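Local coordinates for uncharacterized protein (Legionella pneumophila subsp. pneumophila str. Philadelphia 1, PDB 4EZI) that has no experimentally established function but adopts the alpha/beta-hydrolase fold and is probably a hydrolase, possibly acting on lipid esters such as triacylglycerols, at residues F17-A22 with H38-L43; L32-V37 with V358-V363; A65-P70 with L155-S160; G75-Q80 with Y111-P116. One frame throughout, in Å; residues are numbered along the deposited sequence.

Contact 1. Residues F17-A22 with H38-L43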
loop_
_atom_site.group_PDB
_atom_site.type_symbol
_atom_site.label_atom_id
_atom_site.label_comp_id
_atom_site.label_asym_id
_atom_site.label_seq_id
_atom_site.Cartn_x
_atom_site.Cartn_y
_atom_site.Cartn_z
ATOM N N PHE A 17 4.960 12.712 -18.358
ATOM C CA PHE A 17 3.994 13.275 -17.451
ATOM C C PHE A 17 4.514 14.661 -17.079
ATOM O O PHE A 17 5.472 14.809 -16.315
ATOM C CB PHE A 17 3.843 12.384 -16.218
ATOM C CG PHE A 17 2.725 12.791 -15.309
ATOM C CD1 PHE A 17 1.405 12.594 -15.672
ATOM C CD2 PHE A 17 2.996 13.388 -14.083
ATOM C CE1 PHE A 17 0.380 12.992 -14.827
ATOM C CE2 PHE A 17 1.974 13.789 -13.256
ATOM C CZ PHE A 17 0.667 13.583 -13.631
ATOM N N SER A 18 3.900 15.677 -17.674
ATOM C CA SER A 18 4.426 17.024 -17.632
ATOM C C SER A 18 4.140 17.762 -16.334
ATOM O O SER A 18 3.212 17.458 -15.602
ATOM C CB SER A 18 3.854 17.842 -18.792
ATOM O OG SER A 18 2.523 18.214 -18.486
ATOM N N ARG A 19 4.946 18.791 -16.103
ATOM C CA ARG A 19 4.753 19.764 -15.021
ATOM C C ARG A 19 3.347 20.302 -15.009
ATOM O O ARG A 19 2.724 20.480 -13.978
ATOM C CB ARG A 19 5.695 20.961 -15.234
ATOM C CG ARG A 19 7.171 20.627 -15.054
ATOM C CD ARG A 19 8.069 21.697 -15.601
ATOM N NE ARG A 19 8.128 22.795 -14.650
ATOM C CZ ARG A 19 9.257 23.374 -14.268
ATOM N NH1 ARG A 19 10.408 22.966 -14.786
ATOM N NH2 ARG A 19 9.234 24.366 -13.386
ATOM N N GLU A 20 2.871 20.613 -16.198
ATOM C CA GLU A 20 1.559 21.248 -16.334
ATOM C C GLU A 20 0.424 20.304 -15.936
ATOM O O GLU A 20 -0.499 20.682 -15.203
ATOM C CB GLU A 20 1.348 21.726 -17.774
ATOM C CG GLU A 20 2.211 22.913 -18.208
ATOM C CD GLU A 20 3.665 22.600 -18.549
ATOM O OE1 GLU A 20 4.055 21.421 -18.765
ATOM O OE2 GLU A 20 4.452 23.583 -18.611
ATOM N N THR A 21 0.516 19.053 -16.368
ATOM C CA THR A 21 -0.464 18.014 -15.982
ATOM C C THR A 21 -0.409 17.760 -14.465
ATOM O O THR A 21 -1.448 17.653 -13.799
ATOM C CB THR A 21 -0.211 16.724 -16.770
ATOM O OG1 THR A 21 -0.194 17.026 -18.170
ATOM C CG2 THR A 21 -1.254 15.683 -16.485
ATOM N N ALA A 22 0.801 17.754 -13.912
ATOM C CA ALA A 22 1.005 17.578 -12.488
ATOM C C ALA A 22 0.371 18.704 -11.695
ATOM O O ALA A 22 -0.285 18.465 -10.677
ATOM C CB ALA A 22 2.517 17.456 -12.162
ATOM N N HIS A 38 8.629 21.168 -10.239
ATOM C CA HIS A 38 9.956 21.468 -10.783
ATOM C C HIS A 38 10.357 20.625 -11.992
ATOM O O HIS A 38 11.307 20.998 -12.671
ATOM C CB HIS A 38 11.035 21.279 -9.698
ATOM C CG HIS A 38 10.808 22.074 -8.458
ATOM N ND1 HIS A 38 11.086 23.427 -8.384
ATOM C CD2 HIS A 38 10.356 21.709 -7.232
ATOM C CE1 HIS A 38 10.807 23.853 -7.164
ATOM N NE2 HIS A 38 10.368 22.831 -6.448
ATOM N N TYR A 39 9.665 19.503 -12.251
ATOM C CA TYR A 39 10.099 18.509 -13.248
ATOM C C TYR A 39 8.981 17.987 -14.096
ATOM O O TYR A 39 7.831 17.958 -13.648
ATOM C CB TYR A 39 10.705 17.295 -12.531
ATOM C CG TYR A 39 11.930 17.661 -11.742
ATOM C CD1 TYR A 39 13.104 17.966 -12.399
ATOM C CD2 TYR A 39 11.914 17.718 -10.364
ATOM C CE1 TYR A 39 14.225 18.319 -11.699
ATOM C CE2 TYR A 39 13.045 18.071 -9.635
ATOM C CZ TYR A 39 14.204 18.355 -10.313
ATOM O OH TYR A 39 15.329 18.725 -9.599
ATOM N N ASP A 40 9.353 17.590 -15.317
ATOM C CA ASP A 40 8.568 16.654 -16.113
ATOM C C ASP A 40 9.100 15.240 -15.817
ATOM O O ASP A 40 10.279 15.085 -15.489
ATOM C CB ASP A 40 8.705 16.978 -17.612
ATOM C CG ASP A 40 8.435 18.415 -17.920
ATOM O OD1 ASP A 40 7.348 18.884 -17.612
ATOM O OD2 ASP A 40 9.326 19.099 -18.490
ATOM N N LEU A 41 8.253 14.218 -15.956
ATOM C CA LEU A 41 8.687 12.823 -15.733
ATOM C C LEU A 41 8.603 12.016 -17.015
ATOM O O LEU A 41 7.708 12.246 -17.838
ATOM C CB LEU A 41 7.816 12.112 -14.680
ATOM C CG LEU A 41 7.449 12.897 -13.428
ATOM C CD1 LEU A 41 6.542 12.066 -12.528
ATOM C CD2 LEU A 41 8.725 13.336 -12.692
ATOM N N GLN A 42 9.500 11.035 -17.166
ATOM C CA GLN A 42 9.353 9.955 -18.139
ATOM C C GLN A 42 8.803 8.729 -17.400
ATOM O O GLN A 42 9.299 8.360 -16.324
ATOM C CB GLN A 42 10.693 9.622 -18.783
ATOM C CG GLN A 42 10.696 8.346 -19.679
ATOM C CD GLN A 42 9.888 8.446 -20.956
ATOM O OE1 GLN A 42 10.089 9.360 -21.744
ATOM N NE2 GLN A 42 8.983 7.469 -21.188
ATOM N N LEU A 43 7.793 8.096 -17.995
ATOM C CA LEU A 43 7.115 6.961 -17.404
ATOM C C LEU A 43 7.430 5.660 -18.128
ATOM O O LEU A 43 7.469 5.632 -19.362
ATOM C CB LEU A 43 5.590 7.171 -17.476
ATOM C CG LEU A 43 4.989 8.437 -16.909
ATOM C CD1 LEU A 43 3.455 8.392 -16.982
ATOM C CD2 LEU A 43 5.398 8.602 -15.512
HETATM O O HOH W 1 6.553 20.761 -19.526
#

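Contact 2. Residues L32-V37 with V358-V363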
loop_
_atom_site.group_PDB
_atom_site.type_symbol
_atom_site.label_atom_id
_atom_site.label_comp_id
_atom_site.label_asym_id
_atom_site.label_seq_id
_atom_site.Cartn_x
_atom_site.Cartn_y
_atom_site.Cartn_z
ATOM N N LEU A 32 -2.190 19.622 -1.204
ATOM C CA LEU A 32 -1.086 19.313 -2.120
ATOM C C LEU A 32 -0.887 20.418 -3.156
ATOM O O LEU A 32 0.154 20.493 -3.803
ATOM C CB LEU A 32 -1.314 17.956 -2.780
ATOM C CG LEU A 32 -1.189 16.808 -1.778
ATOM C CD1 LEU A 32 -1.829 15.558 -2.366
ATOM C CD2 LEU A 32 0.253 16.573 -1.298
ATOM N N ASP A 33 -1.890 21.264 -3.302
ATOM C CA ASP A 33 -1.818 22.405 -4.187
ATOM C C ASP A 33 -0.727 23.403 -3.757
ATOM O O ASP A 33 -0.338 24.264 -4.539
ATOM C CB ASP A 33 -3.199 23.072 -4.298
ATOM C CG ASP A 33 -3.716 23.624 -2.969
ATOM O OD1 ASP A 33 -3.405 23.066 -1.896
ATOM O OD2 ASP A 33 -4.461 24.644 -3.014
ATOM N N THR A 34 -0.235 23.280 -2.526
ATOM C CA THR A 34 0.825 24.135 -2.022
ATOM C C THR A 34 2.227 23.667 -2.447
ATOM O O THR A 34 3.211 24.375 -2.211
ATOM C CB THR A 34 0.769 24.271 -0.475
ATOM O OG1 THR A 34 1.053 23.021 0.141
ATOM C CG2 THR A 34 -0.585 24.775 -0.003
ATOM N N LEU A 35 2.340 22.489 -3.052
ATOM C CA LEU A 35 3.638 22.005 -3.536
ATOM C C LEU A 35 3.990 22.712 -4.835
ATOM O O LEU A 35 3.117 23.006 -5.644
ATOM C CB LEU A 35 3.585 20.493 -3.756
ATOM C CG LEU A 35 3.387 19.639 -2.496
ATOM C CD1 LEU A 35 3.260 18.158 -2.885
ATOM C CD2 LEU A 35 4.553 19.789 -1.546
ATOM N N THR A 36 5.269 22.975 -5.023
ATOM C CA THR A 36 5.795 23.569 -6.239
ATOM C C THR A 36 6.292 22.464 -7.177
ATOM O O THR A 36 6.980 21.545 -6.738
ATOM C CB THR A 36 6.990 24.496 -5.902
ATOM O OG1 THR A 36 6.564 25.537 -5.007
ATOM C CG2 THR A 36 7.559 25.138 -7.151
ATOM N N VAL A 37 5.931 22.565 -8.453
ATOM C CA VAL A 37 6.372 21.592 -9.458
ATOM C C VAL A 37 7.665 22.076 -10.109
ATOM O O VAL A 37 7.789 23.248 -10.480
ATOM C CB VAL A 37 5.283 21.296 -10.540
ATOM C CG1 VAL A 37 3.968 20.895 -9.875
ATOM C CG2 VAL A 37 5.051 22.472 -11.473
ATOM N N VAL A 358 -2.450 13.521 4.473
ATOM C CA VAL A 358 -1.465 12.503 4.805
ATOM C C VAL A 358 -0.345 12.476 3.758
ATOM O O VAL A 358 0.842 12.412 4.135
ATOM C CB VAL A 358 -2.125 11.134 4.992
ATOM C CG1 VAL A 358 -1.077 10.026 5.084
ATOM C CG2 VAL A 358 -3.033 11.157 6.232
ATOM N N LEU A 359 -0.693 12.533 2.470
ATOM C CA LEU A 359 0.346 12.575 1.437
ATOM C C LEU A 359 1.301 13.757 1.649
ATOM O O LEU A 359 2.517 13.628 1.477
ATOM C CB LEU A 359 -0.295 12.560 0.040
ATOM C CG LEU A 359 0.588 12.566 -1.223
ATOM C CD1 LEU A 359 1.658 11.512 -1.196
ATOM C CD2 LEU A 359 -0.281 12.414 -2.478
ATOM N N LYS A 360 0.742 14.916 1.978
ATOM C CA LYS A 360 1.569 16.113 2.213
ATOM C C LYS A 360 2.538 15.883 3.370
ATOM O O LYS A 360 3.723 16.228 3.274
ATOM C CB LYS A 360 0.667 17.324 2.474
ATOM C CG LYS A 360 1.392 18.637 2.724
ATOM C CD LYS A 360 2.378 19.013 1.667
ATOM C CE LYS A 360 2.811 20.506 1.776
ATOM N NZ LYS A 360 2.828 21.003 3.190
ATOM N N GLU A 361 2.050 15.267 4.439
ATOM C CA GLU A 361 2.915 14.923 5.560
ATOM C C GLU A 361 4.018 13.964 5.172
ATOM O O GLU A 361 5.148 14.076 5.664
ATOM C CB GLU A 361 2.135 14.366 6.733
ATOM C CG GLU A 361 1.103 15.303 7.351
ATOM C CD GLU A 361 1.658 16.593 7.955
ATOM O OE1 GLU A 361 2.826 16.640 8.384
ATOM O OE2 GLU A 361 0.880 17.571 8.029
ATOM N N GLN A 362 3.697 12.981 4.336
ATOM C CA GLN A 362 4.714 12.026 3.882
ATOM C C GLN A 362 5.831 12.738 3.127
ATOM O O GLN A 362 7.005 12.531 3.413
ATOM C CB GLN A 362 4.075 10.934 3.001
ATOM C CG GLN A 362 3.145 10.027 3.778
ATOM C CD GLN A 362 2.307 9.130 2.879
ATOM O OE1 GLN A 362 1.953 9.493 1.761
ATOM N NE2 GLN A 362 1.976 7.940 3.365
ATOM N N VAL A 363 5.456 13.564 2.162
ATOM C CA VAL A 363 6.455 14.317 1.392
ATOM C C VAL A 363 7.339 15.176 2.307
ATOM O O VAL A 363 8.553 15.199 2.184
ATOM C CB VAL A 363 5.810 15.224 0.287
ATOM C CG1 VAL A 363 6.895 16.102 -0.411
ATOM C CG2 VAL A 363 5.031 14.388 -0.722
#

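Contact 3. Residues A65-P70 with L155-S160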
loop_
_atom_site.group_PDB
_atom_site.type_symbol
_atom_site.label_atom_id
_atom_site.label_comp_id
_atom_site.label_asym_id
_atom_site.label_seq_id
_atom_site.Cartn_x
_atom_site.Cartn_y
_atom_site.Cartn_z
ATOM N N ALA A 65 8.585 6.204 -12.622
ATOM C CA ALA A 65 8.551 7.568 -13.136
ATOM C C ALA A 65 9.841 8.278 -12.769
ATOM O O ALA A 65 10.206 8.332 -11.600
ATOM C CB ALA A 65 7.363 8.319 -12.568
HETATM N N MSE A 66 10.539 8.784 -13.788
HETATM C CA MSE A 66 11.875 9.361 -13.655
HETATM C C MSE A 66 11.840 10.854 -13.998
HETATM O O MSE A 66 11.605 11.209 -15.160
HETATM C CB MSE A 66 12.868 8.658 -14.601
HETATM C CG MSE A 66 13.133 7.223 -14.216
HETATM SE SE MSE A 66 14.161 6.286 -15.585
HETATM C CE MSE A 66 14.336 4.540 -14.744
ATOM N N PRO A 67 12.133 11.724 -13.017
ATOM C CA PRO A 67 12.326 13.146 -13.342
ATOM C C PRO A 67 13.365 13.338 -14.445
ATOM O O PRO A 67 14.448 12.758 -14.409
ATOM C CB PRO A 67 12.804 13.740 -12.017
ATOM C CG PRO A 67 12.209 12.867 -10.959
ATOM C CD PRO A 67 12.204 11.485 -11.562
ATOM N N ILE A 68 13.002 14.158 -15.418
ATOM C CA ILE A 68 13.869 14.464 -16.546
ATOM C C ILE A 68 14.687 15.742 -16.129
ATOM O O ILE A 68 14.160 16.700 -15.590
ATOM C CB ILE A 68 13.038 14.715 -17.837
ATOM C CG1 ILE A 68 12.152 13.500 -18.177
ATOM C CG2 ILE A 68 13.951 15.089 -19.020
ATOM C CD1 ILE A 68 11.001 13.843 -19.166
ATOM N N HIS A 69 15.969 15.718 -16.365
ATOM C CA HIS A 69 16.847 16.819 -15.998
ATOM C C HIS A 69 16.888 17.138 -14.504
ATOM O O HIS A 69 16.663 18.284 -14.095
ATOM C CB HIS A 69 16.500 18.103 -16.758
ATOM C CG HIS A 69 16.568 17.965 -18.241
ATOM N ND1 HIS A 69 15.724 18.650 -19.090
ATOM C CD2 HIS A 69 17.364 17.208 -19.030
ATOM C CE1 HIS A 69 16.003 18.324 -20.341
ATOM N NE2 HIS A 69 16.994 17.449 -20.332
ATOM N N PRO A 70 17.217 16.136 -13.683
ATOM C CA PRO A 70 17.301 16.402 -12.260
ATOM C C PRO A 70 18.388 17.444 -11.931
ATOM O O PRO A 70 19.450 17.439 -12.550
ATOM C CB PRO A 70 17.619 15.040 -11.672
ATOM C CG PRO A 70 18.181 14.254 -12.778
ATOM C CD PRO A 70 17.544 14.737 -14.004
ATOM N N LEU A 155 19.290 2.442 -18.181
ATOM C CA LEU A 155 19.079 3.741 -18.805
ATOM C C LEU A 155 20.119 4.788 -18.423
ATOM O O LEU A 155 19.995 5.935 -18.830
ATOM C CB LEU A 155 17.660 4.258 -18.493
ATOM C CG LEU A 155 16.541 3.422 -19.102
ATOM C CD1 LEU A 155 15.187 3.951 -18.662
ATOM C CD2 LEU A 155 16.653 3.468 -20.634
ATOM N N HIS A 156 21.129 4.390 -17.654
ATOM C CA HIS A 156 22.182 5.284 -17.166
ATOM C C HIS A 156 21.593 6.456 -16.396
ATOM O O HIS A 156 22.060 7.600 -16.518
ATOM C CB HIS A 156 23.062 5.837 -18.302
ATOM C CG HIS A 156 23.879 4.813 -19.011
ATOM N ND1 HIS A 156 25.075 5.133 -19.620
ATOM C CD2 HIS A 156 23.686 3.493 -19.239
ATOM C CE1 HIS A 156 25.577 4.053 -20.188
ATOM N NE2 HIS A 156 24.757 3.045 -19.979
ATOM N N TYR A 157 20.581 6.187 -15.585
ATOM C CA TYR A 157 19.915 7.226 -14.801
ATOM C C TYR A 157 20.534 7.166 -13.433
ATOM O O TYR A 157 20.303 6.223 -12.729
ATOM C CB TYR A 157 18.423 6.913 -14.727
ATOM C CG TYR A 157 17.575 8.020 -14.141
ATOM C CD1 TYR A 157 17.265 9.136 -14.890
ATOM C CD2 TYR A 157 17.128 7.954 -12.828
ATOM C CE1 TYR A 157 16.477 10.138 -14.383
ATOM C CE2 TYR A 157 16.352 8.952 -12.312
ATOM C CZ TYR A 157 16.029 10.050 -13.084
ATOM O OH TYR A 157 15.255 11.042 -12.533
ATOM N N PRO A 158 21.372 8.140 -13.069
ATOM C CA PRO A 158 22.008 7.924 -11.781
ATOM C C PRO A 158 21.059 8.282 -10.656
ATOM O O PRO A 158 20.341 9.225 -10.733
ATOM C CB PRO A 158 23.200 8.879 -11.810
ATOM C CG PRO A 158 22.756 9.963 -12.726
ATOM C CD PRO A 158 22.083 9.186 -13.827
ATOM N N ILE A 159 21.134 7.499 -9.626
ATOM C CA ILE A 159 20.330 7.663 -8.449
ATOM C C ILE A 159 21.277 7.780 -7.279
ATOM O O ILE A 159 22.433 7.348 -7.348
ATOM C CB ILE A 159 19.378 6.457 -8.296
ATOM C CG1 ILE A 159 20.154 5.152 -8.478
ATOM C CG2 ILE A 159 18.235 6.502 -9.321
ATOM C CD1 ILE A 159 19.454 3.949 -7.953
ATOM N N SER A 160 20.797 8.379 -6.204
ATOM C CA SER A 160 21.546 8.450 -4.955
ATOM C C SER A 160 21.223 7.203 -4.140
ATOM O O SER A 160 20.559 6.279 -4.623
ATOM C CB SER A 160 21.147 9.687 -4.181
ATOM O OG SER A 160 19.841 9.531 -3.660
#

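Contact 4. Residues G75-Q80 with Y111-P116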
loop_
_atom_site.group_PDB
_atom_site.type_symbol
_atom_site.label_atom_id
_atom_site.label_comp_id
_atom_site.label_asym_id
_atom_site.label_seq_id
_atom_site.Cartn_x
_atom_site.Cartn_y
_atom_site.Cartn_z
ATOM N N GLY A 75 16.857 10.634 -5.438
ATOM C CA GLY A 75 16.451 9.593 -4.491
ATOM C C GLY A 75 15.292 8.790 -5.051
ATOM O O GLY A 75 14.613 9.224 -5.991
ATOM N N ILE A 76 15.043 7.616 -4.465
ATOM C CA ILE A 76 13.923 6.757 -4.856
ATOM C C ILE A 76 12.865 6.747 -3.778
ATOM O O ILE A 76 13.189 6.598 -2.615
ATOM C CB ILE A 76 14.392 5.300 -5.102
ATOM C CG1 ILE A 76 15.387 5.255 -6.259
ATOM C CG2 ILE A 76 13.240 4.358 -5.387
ATOM C CD1 ILE A 76 15.997 3.873 -6.491
ATOM N N ILE A 77 11.606 6.887 -4.189
ATOM C CA ILE A 77 10.481 6.668 -3.288
ATOM C C ILE A 77 9.673 5.490 -3.825
ATOM O O ILE A 77 9.315 5.461 -5.010
ATOM C CB ILE A 77 9.650 7.947 -3.085
ATOM C CG1 ILE A 77 8.612 7.805 -1.950
ATOM C CG2 ILE A 77 9.029 8.464 -4.376
ATOM C CD1 ILE A 77 7.279 7.254 -2.347
ATOM N N SER A 78 9.458 4.492 -2.964
ATOM C CA SER A 78 8.612 3.351 -3.298
ATOM C C SER A 78 7.277 3.619 -2.635
ATOM O O SER A 78 7.207 3.683 -1.410
ATOM C CB SER A 78 9.248 2.041 -2.789
ATOM O OG SER A 78 8.500 0.902 -3.148
ATOM N N TYR A 79 6.236 3.771 -3.442
ATOM C CA TYR A 79 4.912 4.092 -2.982
ATOM C C TYR A 79 3.972 2.896 -3.227
ATOM O O TYR A 79 3.775 2.496 -4.376
ATOM C CB TYR A 79 4.337 5.354 -3.672
ATOM C CG TYR A 79 3.019 5.728 -3.055
ATOM C CD1 TYR A 79 1.819 5.187 -3.527
ATOM C CD2 TYR A 79 2.979 6.529 -1.933
ATOM C CE1 TYR A 79 0.623 5.494 -2.921
ATOM C CE2 TYR A 79 1.797 6.815 -1.280
ATOM C CZ TYR A 79 0.619 6.289 -1.771
ATOM O OH TYR A 79 -0.570 6.578 -1.134
ATOM N N GLN A 80 3.372 2.427 -2.134
ATOM C CA GLN A 80 2.500 1.257 -2.117
ATOM C C GLN A 80 1.045 1.712 -2.015
ATOM O O GLN A 80 0.614 2.295 -1.015
ATOM C CB GLN A 80 2.879 0.401 -0.927
ATOM C CG GLN A 80 4.178 -0.370 -1.071
ATOM C CD GLN A 80 5.398 0.499 -1.258
ATOM O OE1 GLN A 80 6.004 0.460 -2.323
ATOM N NE2 GLN A 80 5.784 1.259 -0.229
ATOM N N TYR A 111 11.742 12.874 -6.851
ATOM C CA TYR A 111 12.169 11.515 -6.615
ATOM C C TYR A 111 11.790 10.625 -7.784
ATOM O O TYR A 111 10.752 10.815 -8.433
ATOM C CB TYR A 111 11.531 10.952 -5.334
ATOM C CG TYR A 111 11.759 11.765 -4.061
ATOM C CD1 TYR A 111 12.931 12.474 -3.846
ATOM C CD2 TYR A 111 10.794 11.805 -3.079
ATOM C CE1 TYR A 111 13.133 13.191 -2.670
ATOM C CE2 TYR A 111 10.973 12.507 -1.921
ATOM C CZ TYR A 111 12.139 13.217 -1.714
ATOM O OH TYR A 111 12.307 13.918 -0.533
HETATM N N MSE A 112 12.636 9.632 -8.054
HETATM C CA MSE A 112 12.251 8.524 -8.902
HETATM C C MSE A 112 11.182 7.729 -8.184
HETATM O O MSE A 112 11.438 7.221 -7.092
HETATM C CB MSE A 112 13.457 7.666 -9.262
HETATM C CG MSE A 112 13.050 6.465 -10.143
HETATM SE SE MSE A 112 14.569 5.471 -10.812
HETATM C CE MSE A 112 14.306 3.830 -9.897
ATOM N N THR A 113 9.975 7.692 -8.749
ATOM C CA THR A 113 8.788 7.206 -8.069
ATOM C C THR A 113 8.477 5.810 -8.602
ATOM O O THR A 113 8.284 5.609 -9.809
ATOM C CB THR A 113 7.638 8.229 -8.236
ATOM O OG1 THR A 113 8.067 9.495 -7.715
ATOM C CG2 THR A 113 6.382 7.784 -7.534
ATOM N N VAL A 114 8.466 4.832 -7.698
ATOM C CA VAL A 114 8.368 3.409 -8.008
ATOM C C VAL A 114 7.100 2.901 -7.346
ATOM O O VAL A 114 6.944 3.043 -6.151
ATOM C CB VAL A 114 9.604 2.667 -7.476
ATOM C CG1 VAL A 114 9.499 1.189 -7.670
ATOM C CG2 VAL A 114 10.883 3.226 -8.149
HETATM N N MSE A 115 6.188 2.319 -8.134
HETATM C CA MSE A 115 4.847 2.001 -7.668
HETATM C C MSE A 115 4.454 0.600 -8.117
HETATM O O MSE A 115 4.072 0.400 -9.275
HETATM C CB MSE A 115 3.843 3.029 -8.197
HETATM C CG MSE A 115 4.230 4.450 -7.887
HETATM SE SE MSE A 115 2.908 5.735 -8.481
HETATM C CE MSE A 115 1.567 5.366 -7.180
ATOM N N PRO A 116 4.516 -0.384 -7.216
ATOM C CA PRO A 116 4.084 -1.733 -7.607
ATOM C C PRO A 116 2.567 -1.792 -7.817
ATOM O O PRO A 116 1.821 -1.132 -7.095
ATOM C CB PRO A 116 4.476 -2.603 -6.418
ATOM C CG PRO A 116 4.489 -1.647 -5.247
ATOM C CD PRO A 116 5.004 -0.352 -5.819
HETATM O O HOH W 2 1.705 1.116 -5.560
#

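Contact 1. Residues F17-A22 with H38-L43
H38 and the residues after it run beside R19 and its neighbours, where strand 8-17, paired antiparallel with strand 41-51, gives way to helix 19-27 at the edge of the alpha/beta-hydrolase sheet. R19 is modelled in two conformers, so its side-chain contacts are tentative: the H38 carbonyl lies over one face of the guanidinium, and Y39 O is 3.1 Å from R19 CG. Y39 O is hydrogen-bonded by the amide of N107, and the Y39 hydroxyl is hydrogen-bonded to the backbone N of V71. D40 ties the junction together. With its CG anti to the carbonyl carbon (chi1 -51°), OD1 swings toward the start of the helix and takes the N-H of R19 (R19 N to D40 OD1 2.8 Å, 169° at the hydrogen). R19 follows the N-cap residue S18, so its N-H has no carbonyl of an earlier helical turn to meet, and a carboxylate takes it instead. A water that donates to both carboxylates bridges D40 OD1 and E20 OE1, which should ease the repulsion between them. L41 then forms a hydrogen-bonded antiparallel pair with F17: F17 N to L41 O is 2.8 Å, L41 N to F17 O is 2.9 Å. Their side chains lie alongside each other on one face, as suits buried apolar residues. L43 finishes the patch, both its methyls, CD1 and CD2, 4.1 Å from F17 CB.

Contact 2. Residues L32-V37 with V358-V363
L32 and L359 cross at about a right angle where a single 3-10 turn, 32-34, leans on the C-terminal helix 355-370 of the alpha/beta-hydrolase fold. The contact contains no hydrogen bond between the segments; it is leucine branches and a lysine's methylenes that meet. L32 divides its two methyls between two partners. CD1 reaches L359 CD2 at 3.5 Å, in one of the two modelled conformers of L359, while CD2 rests on the helix backbone, 3.7 Å from K360 N. A branched, buried side chain is well suited to such a double task, and L32 also packs on I100 and L26 from neighbouring helices. The turn is closed by the bond from L35 N to L32 O, and T34 and L35 both point toward the helix. T34 lies near the surface and crosses K360, its OG1 3.5 Å from K360 CE. That hydroxyl is bonded to the carbonyl of P31, and the ammonium of K360 forms a salt bridge with D364 one turn further along its own helix, so each polar end has its partner outside this pairing. The lysine leaves its backbone with CG anti to N (chi1 -180°) and then kinks at chi2 (53°), presenting its aliphatic stem to the loop while the charge goes to D364. L35 uses that stem as an apolar surface: the two chains slide past each other in opposite directions, L35 CD2 lying 3.8 Å from K360 CE and 4.0 Å from K360 CD.

Contact 3. Residues A65-P70 with L155-S160
A Met-aromatic contact joins the end of strand 57-67 to the loop that follows helix 134-154. M66, a selenomethionine in this crystal, runs its extended chain over one face of the Y157 ring, the two side chains passing in opposite directions. CB lies above the face toward its rim, 4.1 Å from the ring centroid, in a CH-pi contact. SE sits over the same ring, 4.3 Å from the centroid and 18° off its normal. The long, flexible and polarisable side chain suits this place, following the ring and then reaching L155, whose CD1 is 4.0 Å from SE.

The ring's far end is anchored by its hydroxyl. Y157 holds CG anti to its own N (chi1 -170°), which carries the ring across to the strand, and OH donates to P67 O at 2.7 Å, in the carbonyl plane and on a lone pair. Tyrosine thus joins an apolar face to one polar tip. The P67 and Y157 side chains cross at about a right angle, P67 CD 3.2 Å from Y157 OH. M112 and A152 touch Y157 too, so the residue is wedged between sheet and helix, an arrangement in keeping with the layered packing of helices on the sheet in the alpha/beta-hydrolase fold.

Contact 4. Residues G75-Q80 with Y111-P116
Strands 75-80 and 112-116 are the two parallel strands of a beta-alpha-beta crossover whose connecting helix is 99-108. G75 O accepts from M112 N, M112 O from I77 N, I77 O from V114 N, and V114 O from Y79 N, each at 2.9 Å. I76, M112, S78 and V114 share one face: I76 CD1 meets M112 CE at 3.8 Å, and the I76 branch methyl CG2 meets V114 CG2. The opposite face carries I77 and T113, where I77 CG2 lies 3.6 Å from T113 OG1 and also packs on Y111 CB; beta-branched residues suit an extended backbone. T113 OG1 donates to Y111 O, which satisfies a buried hydroxyl. This is the middle of the alpha/beta-hydrolase sheet, with helices 99-108 and 355-370 packing on the I77 face, and Y79 touching the putative nucleophile elbow. Near the C-terminal ends M115 bends at chi3 (72°), bringing CE to 3.7 Å from Y79 CD1. S78 OG donates to Q80 OE1, and Q80 NE2 bonds to both S78 O and T175. P116 has no N-H to offer Y79 O, and a water donates instead to that carbonyl (2.8 Å) and to P116 O (2.7 Å).

In the fold
Contact 4 is the fully buried one, made by backbone bonds between central parallel strands and by apolar side chains on both faces. The others are only partly buried. Contact 1 and the 65-67 side of contact 3 belong to the same sheet, toward its antiparallel margin: Q42 O and D40 O probably accept from M66 N and I68 N, while A65 N probably donates to T113 O, linking contact 3 to contact 4. Contact 1 mixes strand pairing with a carboxylate at a helix start; contact 3 depends on a ring face and one hydroxyl. Contact 2 alone lacks any hydrogen bond between its segments, yet it joins regions over 300 residues apart. Contacts 1 and 2 meet tentatively where R19, modelled in two conformers, nears the V37 carbonyl.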